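PDB 6AHP: flagellar protein FliL from Vibrio alginolyticus, which assists the function of the bacterial flagellar motor through a stomatin-like periplasmic core, probably as a component associated with the flagellar basal body. Local coordinates for residues A82-K87 with I99-F104; Q14-F18 with V29-A33; S2-P6 with V37-E41. One frame throughout, in Å; residues are numbered along the deposited sequence.

Interaction 1: residues A82-K87 with I99-F104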
loop_
_atom_site.group_PDB
_atom_site.type_symbol
_atom_site.label_atom_id
_atom_site.label_comp_id
_atom_site.label_asym_id
_atom_site.label_seq_id
_atom_site.Cartn_x
_atom_site.Cartn_y
_atom_site.Cartn_z
ATOM N N ALA A 82 -3.598 6.131 10.493
ATOM C CA ALA A 82 -4.075 5.772 9.155
ATOM C C ALA A 82 -4.531 7.000 8.363
ATOM O O ALA A 82 -4.103 7.198 7.222
ATOM C CB ALA A 82 -5.206 4.755 9.262
ATOM N N SER A 83 -5.400 7.840 8.955
ATOM C CA SER A 83 -5.857 9.045 8.258
ATOM C C SER A 83 -4.685 9.958 7.917
ATOM O O SER A 83 -4.583 10.463 6.792
ATOM C CB SER A 83 -6.893 9.812 9.103
ATOM O OG SER A 83 -8.098 9.084 9.204
ATOM N N GLU A 84 -3.813 10.195 8.879
ATOM C CA GLU A 84 -2.685 11.059 8.643
ATOM C C GLU A 84 -1.737 10.510 7.574
ATOM O O GLU A 84 -1.299 11.226 6.750
ATOM C CB GLU A 84 -1.956 11.436 9.920
ATOM C CG GLU A 84 -2.606 12.539 10.766
ATOM C CD GLU A 84 -3.137 13.762 10.000
ATOM O OE1 GLU A 84 -2.457 14.388 9.198
ATOM O OE2 GLU A 84 -4.272 14.130 10.230
ATOM N N ASP A 85 -1.504 9.221 7.562
ATOM C CA ASP A 85 -0.606 8.660 6.542
ATOM C C ASP A 85 -1.188 8.837 5.144
ATOM O O ASP A 85 -0.454 9.164 4.207
ATOM C CB ASP A 85 -0.314 7.182 6.809
ATOM C CG ASP A 85 0.655 6.966 8.000
ATOM O OD1 ASP A 85 1.353 7.918 8.403
ATOM O OD2 ASP A 85 0.707 5.830 8.548
ATOM N N ILE A 86 -2.516 8.652 4.988
ATOM C CA ILE A 86 -3.157 8.865 3.680
ATOM C C ILE A 86 -3.033 10.324 3.257
ATOM O O ILE A 86 -2.712 10.640 2.106
ATOM C CB ILE A 86 -4.641 8.439 3.715
ATOM C CG1 ILE A 86 -4.785 6.926 3.806
ATOM C CG2 ILE A 86 -5.404 8.980 2.463
ATOM C CD1 ILE A 86 -6.162 6.470 4.339
ATOM N N LYS A 87 -3.330 11.238 4.172
ATOM C CA LYS A 87 -3.262 12.644 3.818
ATOM C C LYS A 87 -1.841 13.022 3.406
ATOM O O LYS A 87 -1.642 13.712 2.396
ATOM C CB LYS A 87 -3.747 13.489 4.988
ATOM C CG LYS A 87 -5.253 13.497 5.176
ATOM C CD LYS A 87 -5.637 14.275 6.458
ATOM C CE LYS A 87 -7.088 13.998 6.818
ATOM N NZ LYS A 87 -7.457 14.673 8.099
ATOM N N ILE A 99 -8.869 13.458 1.664
ATOM C CA ILE A 99 -9.851 12.943 2.554
ATOM C C ILE A 99 -10.013 13.698 3.838
ATOM O O ILE A 99 -9.187 14.425 4.198
ATOM C CB ILE A 99 -9.584 11.461 2.919
ATOM C CG1 ILE A 99 -8.304 11.306 3.707
ATOM C CG2 ILE A 99 -9.507 10.625 1.712
ATOM C CD1 ILE A 99 -8.181 10.018 4.469
ATOM N N GLU A 100 -11.144 13.531 4.463
ATOM C CA GLU A 100 -11.439 13.944 5.824
ATOM C C GLU A 100 -10.790 13.021 6.848
ATOM O O GLU A 100 -10.147 13.491 7.786
ATOM C CB GLU A 100 -12.955 13.983 6.043
ATOM C CG GLU A 100 -13.625 15.084 5.270
ATOM C CD GLU A 100 -13.586 16.427 6.003
ATOM O OE1 GLU A 100 -12.842 17.340 5.538
ATOM O OE2 GLU A 100 -14.297 16.553 7.039
ATOM N N LYS A 101 -11.175 11.748 6.725
ATOM C CA LYS A 101 -10.709 10.728 7.653
ATOM C C LYS A 101 -11.097 9.384 7.067
ATOM O O LYS A 101 -11.959 9.302 6.189
ATOM C CB LYS A 101 -11.319 10.914 9.059
ATOM C CG LYS A 101 -12.852 11.107 9.030
ATOM C CD LYS A 101 -13.530 10.765 10.352
ATOM C CE LYS A 101 -13.617 11.954 11.278
ATOM N NZ LYS A 101 -14.275 13.165 10.689
ATOM N N VAL A 102 -10.426 8.323 7.533
ATOM C CA VAL A 102 -10.844 6.979 7.160
ATOM C C VAL A 102 -11.695 6.438 8.308
ATOM O O VAL A 102 -11.515 6.791 9.475
ATOM C CB VAL A 102 -9.642 6.050 6.819
ATOM C CG1 VAL A 102 -8.640 6.049 7.889
ATOM C CG2 VAL A 102 -10.095 4.612 6.542
ATOM N N LEU A 103 -12.650 5.602 7.952
ATOM C CA LEU A 103 -13.629 5.014 8.855
ATOM C C LEU A 103 -13.392 3.512 8.869
ATOM O O LEU A 103 -13.218 2.910 7.807
ATOM C CB LEU A 103 -15.066 5.304 8.371
ATOM C CG LEU A 103 -15.516 6.740 8.160
ATOM C CD1 LEU A 103 -16.967 6.793 7.629
ATOM C CD2 LEU A 103 -15.390 7.477 9.459
ATOM N N PHE A 104 -13.353 2.923 10.070
ATOM C CA PHE A 104 -13.300 1.475 10.244
ATOM C C PHE A 104 -14.711 1.022 10.634
ATOM O O PHE A 104 -15.205 1.364 11.716
ATOM C CB PHE A 104 -12.281 1.072 11.318
ATOM C CG PHE A 104 -10.848 1.541 11.051
ATOM C CD1 PHE A 104 -10.458 2.009 9.814
ATOM C CD2 PHE A 104 -9.885 1.455 12.053
ATOM C CE1 PHE A 104 -9.147 2.424 9.575
ATOM C CE2 PHE A 104 -8.556 1.874 11.831
ATOM C CZ PHE A 104 -8.194 2.363 10.597
#
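Ser-83, on helix 72-94, reaches across to the backbone of strand 101-109: its OG accepts a hydrogen bond from Val-102 N at 3.0 Å, nearly straight at 169°. Serine suits this place because it is small enough to let the helix come close and polar enough to receive the amide. Its OG lies anti to its own carbonyl carbon (chi1 -69°), on the flank that meets the strand.

The tight side is apolar. Ile-86 and Ile-99 cross at about a right angle, with CG2 of Ile-86 3.6 Å from CD1 of Ile-99. Val-102 turns its CG1 toward the helix, 3.9 Å from CB of Ala-82. Ala-82 CB also meets the edge of the Phe-104 ring, near its plane, 4.1 Å from Phe-104 CZ; a short side chain leaves room for both neighbours. Leu-57 of helix 50-62 touches Ala-82 and Ile-86, extending this packing.

Toward solvent the contact is looser and polar. Lys-87, extended beyond CG, lays its methylenes across Ile-99 and carries NZ to Glu-100 O at 3.0 Å, approaching from above the carbonyl plane. The carboxylate of Glu-100 turns elsewhere, to Arg-38. Helix 72-94 thus packs on an outer strand of the chain's three-stranded antiparallel sheet, next to a classic beta bulge in which Glu-100 and Lys-101 both face Met-36, in a domain of the SPFH clan.

Interaction 2: residues Q14-F18 with V29-A33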
loop_
_atom_site.group_PDB
_atom_site.type_symbol
_atom_site.label_atom_id
_atom_site.label_comp_id
_atom_site.label_asym_id
_atom_site.label_seq_id
_atom_site.Cartn_x
_atom_site.Cartn_y
_atom_site.Cartn_z
ATOM N N GLN A 14 -12.536 -4.001 -0.565
ATOM C CA GLN A 14 -11.771 -5.150 -0.090
ATOM C C GLN A 14 -11.263 -4.904 1.326
ATOM O O GLN A 14 -10.493 -3.962 1.564
ATOM C CB GLN A 14 -10.605 -5.441 -1.032
ATOM C CG GLN A 14 -9.702 -6.583 -0.572
ATOM C CD GLN A 14 -10.311 -7.956 -0.819
ATOM O OE1 GLN A 14 -11.309 -8.336 -0.193
ATOM N NE2 GLN A 14 -9.716 -8.704 -1.739
ATOM N N ALA A 15 -11.667 -5.767 2.254
ATOM C CA ALA A 15 -11.194 -5.675 3.631
ATOM C C ALA A 15 -9.684 -5.866 3.708
ATOM O O ALA A 15 -9.088 -6.610 2.927
ATOM C CB ALA A 15 -11.881 -6.717 4.509
ATOM N N PHE A 16 -9.063 -5.182 4.667
ATOM C CA PHE A 16 -7.636 -5.343 4.915
ATOM C C PHE A 16 -7.412 -6.526 5.848
ATOM O O PHE A 16 -7.967 -6.572 6.958
ATOM C CB PHE A 16 -7.039 -4.059 5.489
ATOM C CG PHE A 16 -7.108 -2.927 4.530
ATOM C CD1 PHE A 16 -6.076 -2.698 3.643
ATOM C CD2 PHE A 16 -8.257 -2.159 4.441
ATOM C CE1 PHE A 16 -6.160 -1.663 2.704
ATOM C CE2 PHE A 16 -8.362 -1.132 3.511
ATOM C CZ PHE A 16 -7.308 -0.879 2.638
ATOM N N VAL A 17 -6.609 -7.480 5.385
ATOM C CA VAL A 17 -6.192 -8.639 6.170
ATOM C C VAL A 17 -4.671 -8.615 6.261
ATOM O O VAL A 17 -3.981 -8.573 5.233
ATOM C CB VAL A 17 -6.666 -9.955 5.539
ATOM C CG1 VAL A 17 -6.129 -11.136 6.337
ATOM C CG2 VAL A 17 -8.177 -9.966 5.413
ATOM N N PHE A 18 -4.149 -8.640 7.483
ATOM C CA PHE A 18 -2.714 -8.541 7.688
ATOM C C PHE A 18 -2.364 -9.222 8.998
ATOM O O PHE A 18 -3.186 -9.299 9.916
ATOM C CB PHE A 18 -2.249 -7.081 7.707
ATOM C CG PHE A 18 -2.929 -6.262 8.752
ATOM C CD1 PHE A 18 -4.202 -5.763 8.537
ATOM C CD2 PHE A 18 -2.307 -6.015 9.962
ATOM C CE1 PHE A 18 -4.833 -5.033 9.494
ATOM C CE2 PHE A 18 -2.940 -5.282 10.933
ATOM C CZ PHE A 18 -4.215 -4.786 10.693
ATOM N N VAL A 29 -5.527 -10.023 11.547
ATOM C CA VAL A 29 -6.448 -8.909 11.728
ATOM C C VAL A 29 -7.219 -8.713 10.429
ATOM O O VAL A 29 -6.658 -8.834 9.330
ATOM C CB VAL A 29 -5.700 -7.614 12.117
ATOM C CG1 VAL A 29 -6.659 -6.548 12.613
ATOM C CG2 VAL A 29 -4.620 -7.908 13.148
ATOM N N GLN A 30 -8.511 -8.441 10.559
ATOM C CA GLN A 30 -9.324 -7.952 9.454
ATOM C C GLN A 30 -9.895 -6.587 9.823
ATOM O O GLN A 30 -10.456 -6.412 10.914
ATOM C CB GLN A 30 -10.449 -8.933 9.091
ATOM C CG GLN A 30 -10.574 -9.138 7.580
ATOM C CD GLN A 30 -11.863 -9.823 7.141
ATOM O OE1 GLN A 30 -12.948 -9.503 7.635
ATOM N NE2 GLN A 30 -11.753 -10.746 6.179
ATOM N N ILE A 31 -9.714 -5.614 8.927
ATOM C CA ILE A 31 -10.247 -4.261 9.022
ATOM C C ILE A 31 -11.025 -3.973 7.747
ATOM O O ILE A 31 -10.522 -4.200 6.643
ATOM C CB ILE A 31 -9.135 -3.217 9.233
ATOM C CG1 ILE A 31 -8.747 -3.150 10.700
ATOM C CG2 ILE A 31 -9.593 -1.836 8.768
ATOM C CD1 ILE A 31 -7.296 -2.904 10.934
ATOM N N LYS A 32 -12.290 -3.572 7.849
ATOM C CA LYS A 32 -13.053 -3.031 6.729
ATOM C C LYS A 32 -13.120 -1.515 6.889
ATOM O O LYS A 32 -13.342 -1.013 7.996
ATOM C CB LYS A 32 -14.467 -3.630 6.685
ATOM C CG LYS A 32 -15.366 -3.091 5.588
ATOM C CD LYS A 32 -14.964 -3.586 4.216
ATOM C CE LYS A 32 -15.964 -3.110 3.178
ATOM N NZ LYS A 32 -16.204 -1.623 3.276
ATOM N N ALA A 33 -12.910 -0.788 5.790
ATOM C CA ALA A 33 -12.707 0.655 5.866
ATOM C C ALA A 33 -13.425 1.385 4.738
ATOM O O ALA A 33 -13.684 0.831 3.666
ATOM C CB ALA A 33 -11.210 1.009 5.816
#
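Phe-16 and Ile-31 form a hydrogen-bonded pair in the antiparallel beta hairpin of strands 7-21 and 26-38. Phe-16 N donates to Ile-31 O at 2.6 Å, and Ile-31 N returns the bond to Phe-16 O. Phe-18 and Val-29 make the second such pair, again with two bonds. Between them Val-17 and Gln-30 are a non-hydrogen-bonded pair, whose alpha carbons lie 4.6 Å apart and each point a CA-H at a carbonyl opposite: Gln-30 CA at Phe-16 O, Val-17 CA at Val-29 O.

Alternation sorts the side chains. Val-17 and Gln-30 share one face, where CG2 of the valine packs tightly on CG of the glutamine. The beta-branched residue favours the extended backbone, while the glutamine covers it with methylenes and sets its amide end beside Val-17 CG2 and Ala-15 CB. Phe-16, Phe-18, Val-29 and Ile-31 occupy the other face. The Phe-18 ring is brought over its partner by a chi1 of 58°, with CG between backbone N and carbonyl carbon. Val-29 CB sits over one face in a CH-pi contact, 3.8 Å from the ring centroid, and Ile-31 CD1 meets the edge in plane, 3.6 Å from Phe-18 CE1.

These large apolar groups are suited to burial beneath helix 50-62, whose Leu-57 meets Phe-16 and whose Phe-61 meets Ile-31. Phe-61 also meets the Phe-18 ring, the two planes inclined by only about 15°. On its other edge strand 26-38 bonds to strand 101-109, through the backbones of Gln-30 and Lys-32, while Lys-32 NZ is hydrogen-bonded to Asn-11 OD1.

Interaction 3: residues S2-P6 with V37-E41; sequences SDASP and VRGAE
The backbones of Pro-6 and Gly-39 are joined by a hydrogen bond from Gly-39 N to Pro-6 O, 3.0 Å long, just where strand 26-38 ends and helix 40-48 is about to begin. Arg-38 CA brings its hydrogen to the same carbonyl oxygen, a longer and at most weakly supporting CA-H...O contact. Proline suits the other side of this junction: its ring restricts phi, here -70°, and so keeps the loop extended while its O accepts the bond, and its CB is directed away from residues 37-41.

Arg-38 carries most of the side-chain contact. Its chain is extended from CG to NE and runs beside the N-terminal segment. NH1 donates to Ser-5 O at 3.2 Å, with that oxygen in the guanidinium plane. The carbonyl oxygen of Asp-3 comes from a different direction, over one face, 2.9 Å above the plane; although Asp-3 O is 3.2 Å from Arg-38 NE, the angle is too poor for a hydrogen bond. The NE position is instead used in a salt bridge to Glu-100. Arginine thus serves three purposes here, with methylenes to lie along the chain, a planar edge for a carbonyl and a charge for the glutamate.

Ser-5 folds its segment back on itself, OG donating to Ser-2 O, although Ser-2 is poorly ordered. Ser-5 OG also lies 3.8 Å from Arg-38 CB, while CB of Ser-5 rests against Gly-39 CA, 4.1 Å away. Gly-39 has a positive phi of 99°, in a region of backbone space readily open to glycine. It occupies the N-cap position of helix 40-48, and the site as a whole is a strand-to-helix junction with an N-terminal loop laid against it at the surface.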
loop_
_atom_site.group_PDB
_atom_site.type_symbol
_atom_site.label_atom_id
_atom_site.label_comp_id
_atom_site.label_asym_id
_atom_site.label_seq_id
_atom_site.Cartn_x
_atom_site.Cartn_y
_atom_site.Cartn_z
ATOM N N SER A 2 -15.696 25.653 2.372
ATOM C CA SER A 2 -14.812 24.546 1.926
ATOM C C SER A 2 -14.970 23.256 2.685
ATOM O O SER A 2 -15.200 22.192 2.139
ATOM C CB SER A 2 -13.342 24.929 1.808
ATOM O OG SER A 2 -12.725 24.020 0.910
ATOM N N ASP A 3 -14.992 23.381 3.996
ATOM C CA ASP A 3 -15.219 22.265 4.868
ATOM C C ASP A 3 -16.725 22.105 5.165
ATOM O O ASP A 3 -17.110 21.344 6.001
ATOM C CB ASP A 3 -14.319 22.333 6.091
ATOM C CG ASP A 3 -13.030 21.564 5.894
ATOM O OD1 ASP A 3 -12.828 21.106 4.773
ATOM O OD2 ASP A 3 -12.219 21.428 6.819
ATOM N N ALA A 4 -17.531 22.932 4.515
ATOM C CA ALA A 4 -18.940 22.962 4.461
ATOM C C ALA A 4 -19.414 22.364 3.124
ATOM O O ALA A 4 -20.570 22.430 2.840
ATOM C CB ALA A 4 -19.400 24.386 4.608
ATOM N N SER A 5 -18.542 21.868 2.255
ATOM C CA SER A 5 -19.083 21.169 1.101
ATOM C C SER A 5 -19.588 19.792 1.527
ATOM O O SER A 5 -19.121 19.233 2.523
ATOM C CB SER A 5 -18.019 21.056 0.009
ATOM O OG SER A 5 -16.721 20.911 0.554
ATOM N N PRO A 6 -20.484 19.209 0.777
ATOM C CA PRO A 6 -21.225 18.057 1.322
ATOM C C PRO A 6 -20.385 16.788 1.499
ATOM O O PRO A 6 -19.592 16.401 0.632
ATOM C CB PRO A 6 -22.343 17.837 0.291
ATOM C CG PRO A 6 -21.793 18.394 -0.968
ATOM C CD PRO A 6 -20.971 19.583 -0.562
ATOM N N VAL A 37 -15.098 12.018 2.771
ATOM C CA VAL A 37 -14.573 13.131 1.998
ATOM C C VAL A 37 -15.638 14.222 1.981
ATOM O O VAL A 37 -16.818 13.971 2.241
ATOM C CB VAL A 37 -14.202 12.731 0.540
ATOM C CG1 VAL A 37 -13.303 11.437 0.491
ATOM C CG2 VAL A 37 -15.471 12.513 -0.272
ATOM N N ARG A 38 -15.212 15.436 1.630
ATOM C CA ARG A 38 -16.119 16.557 1.403
ATOM C C ARG A 38 -15.943 17.084 -0.013
ATOM O O ARG A 38 -14.855 17.537 -0.377
ATOM C CB ARG A 38 -15.887 17.664 2.431
ATOM C CG ARG A 38 -16.507 17.347 3.818
ATOM C CD ARG A 38 -16.275 18.492 4.802
ATOM N NE ARG A 38 -16.728 18.126 6.139
ATOM C CZ ARG A 38 -17.995 18.206 6.531
ATOM N NH1 ARG A 38 -18.917 18.637 5.669
ATOM N NH2 ARG A 38 -18.341 17.849 7.773
ATOM N N GLY A 39 -17.000 17.005 -0.802
ATOM C CA GLY A 39 -17.090 17.641 -2.096
ATOM C C GLY A 39 -16.800 16.683 -3.240
ATOM O O GLY A 39 -16.103 15.663 -3.095
ATOM N N ALA A 40 -17.314 17.054 -4.418
ATOM C CA ALA A 40 -17.203 16.180 -5.585
ATOM C C ALA A 40 -15.751 16.017 -6.034
ATOM O O ALA A 40 -15.373 14.942 -6.512
ATOM C CB ALA A 40 -18.052 16.717 -6.746
ATOM N N GLU A 41 -14.938 17.072 -5.930
ATOM C CA GLU A 41 -13.573 16.974 -6.448
ATOM C C GLU A 41 -12.713 16.084 -5.554
ATOM O O GLU A 41 -11.895 15.293 -6.051
ATOM C CB GLU A 41 -12.920 18.343 -6.585
ATOM C CG GLU A 41 -11.554 18.227 -7.333
ATOM C CD GLU A 41 -10.572 19.367 -7.087
ATOM O OE1 GLU A 41 -11.003 20.477 -6.697
ATOM O OE2 GLU A 41 -9.352 19.139 -7.292
#

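From the N terminus, the loop 2-6 leads into strand 7-21, which turns back through strand 26-38. Interaction 2 closes this hairpin and is nested inside the longer loop closed by interaction 3, where residues 37-41 meet the N-terminal segment; the two centres lie about 27 Å apart, on opposite sides of the chain's centre. Once the chain has passed helices 40-48, 50-62 and 66-70, interaction 1 follows in series, joining helix 72-94 to strand 101-109. That strand pairs with 26-38, which therefore links all three contacts: Val-102 packs on Ala-33 of interaction 2, and Ile-99 on Val-37 of interaction 3. None of the contacts cross along the chain.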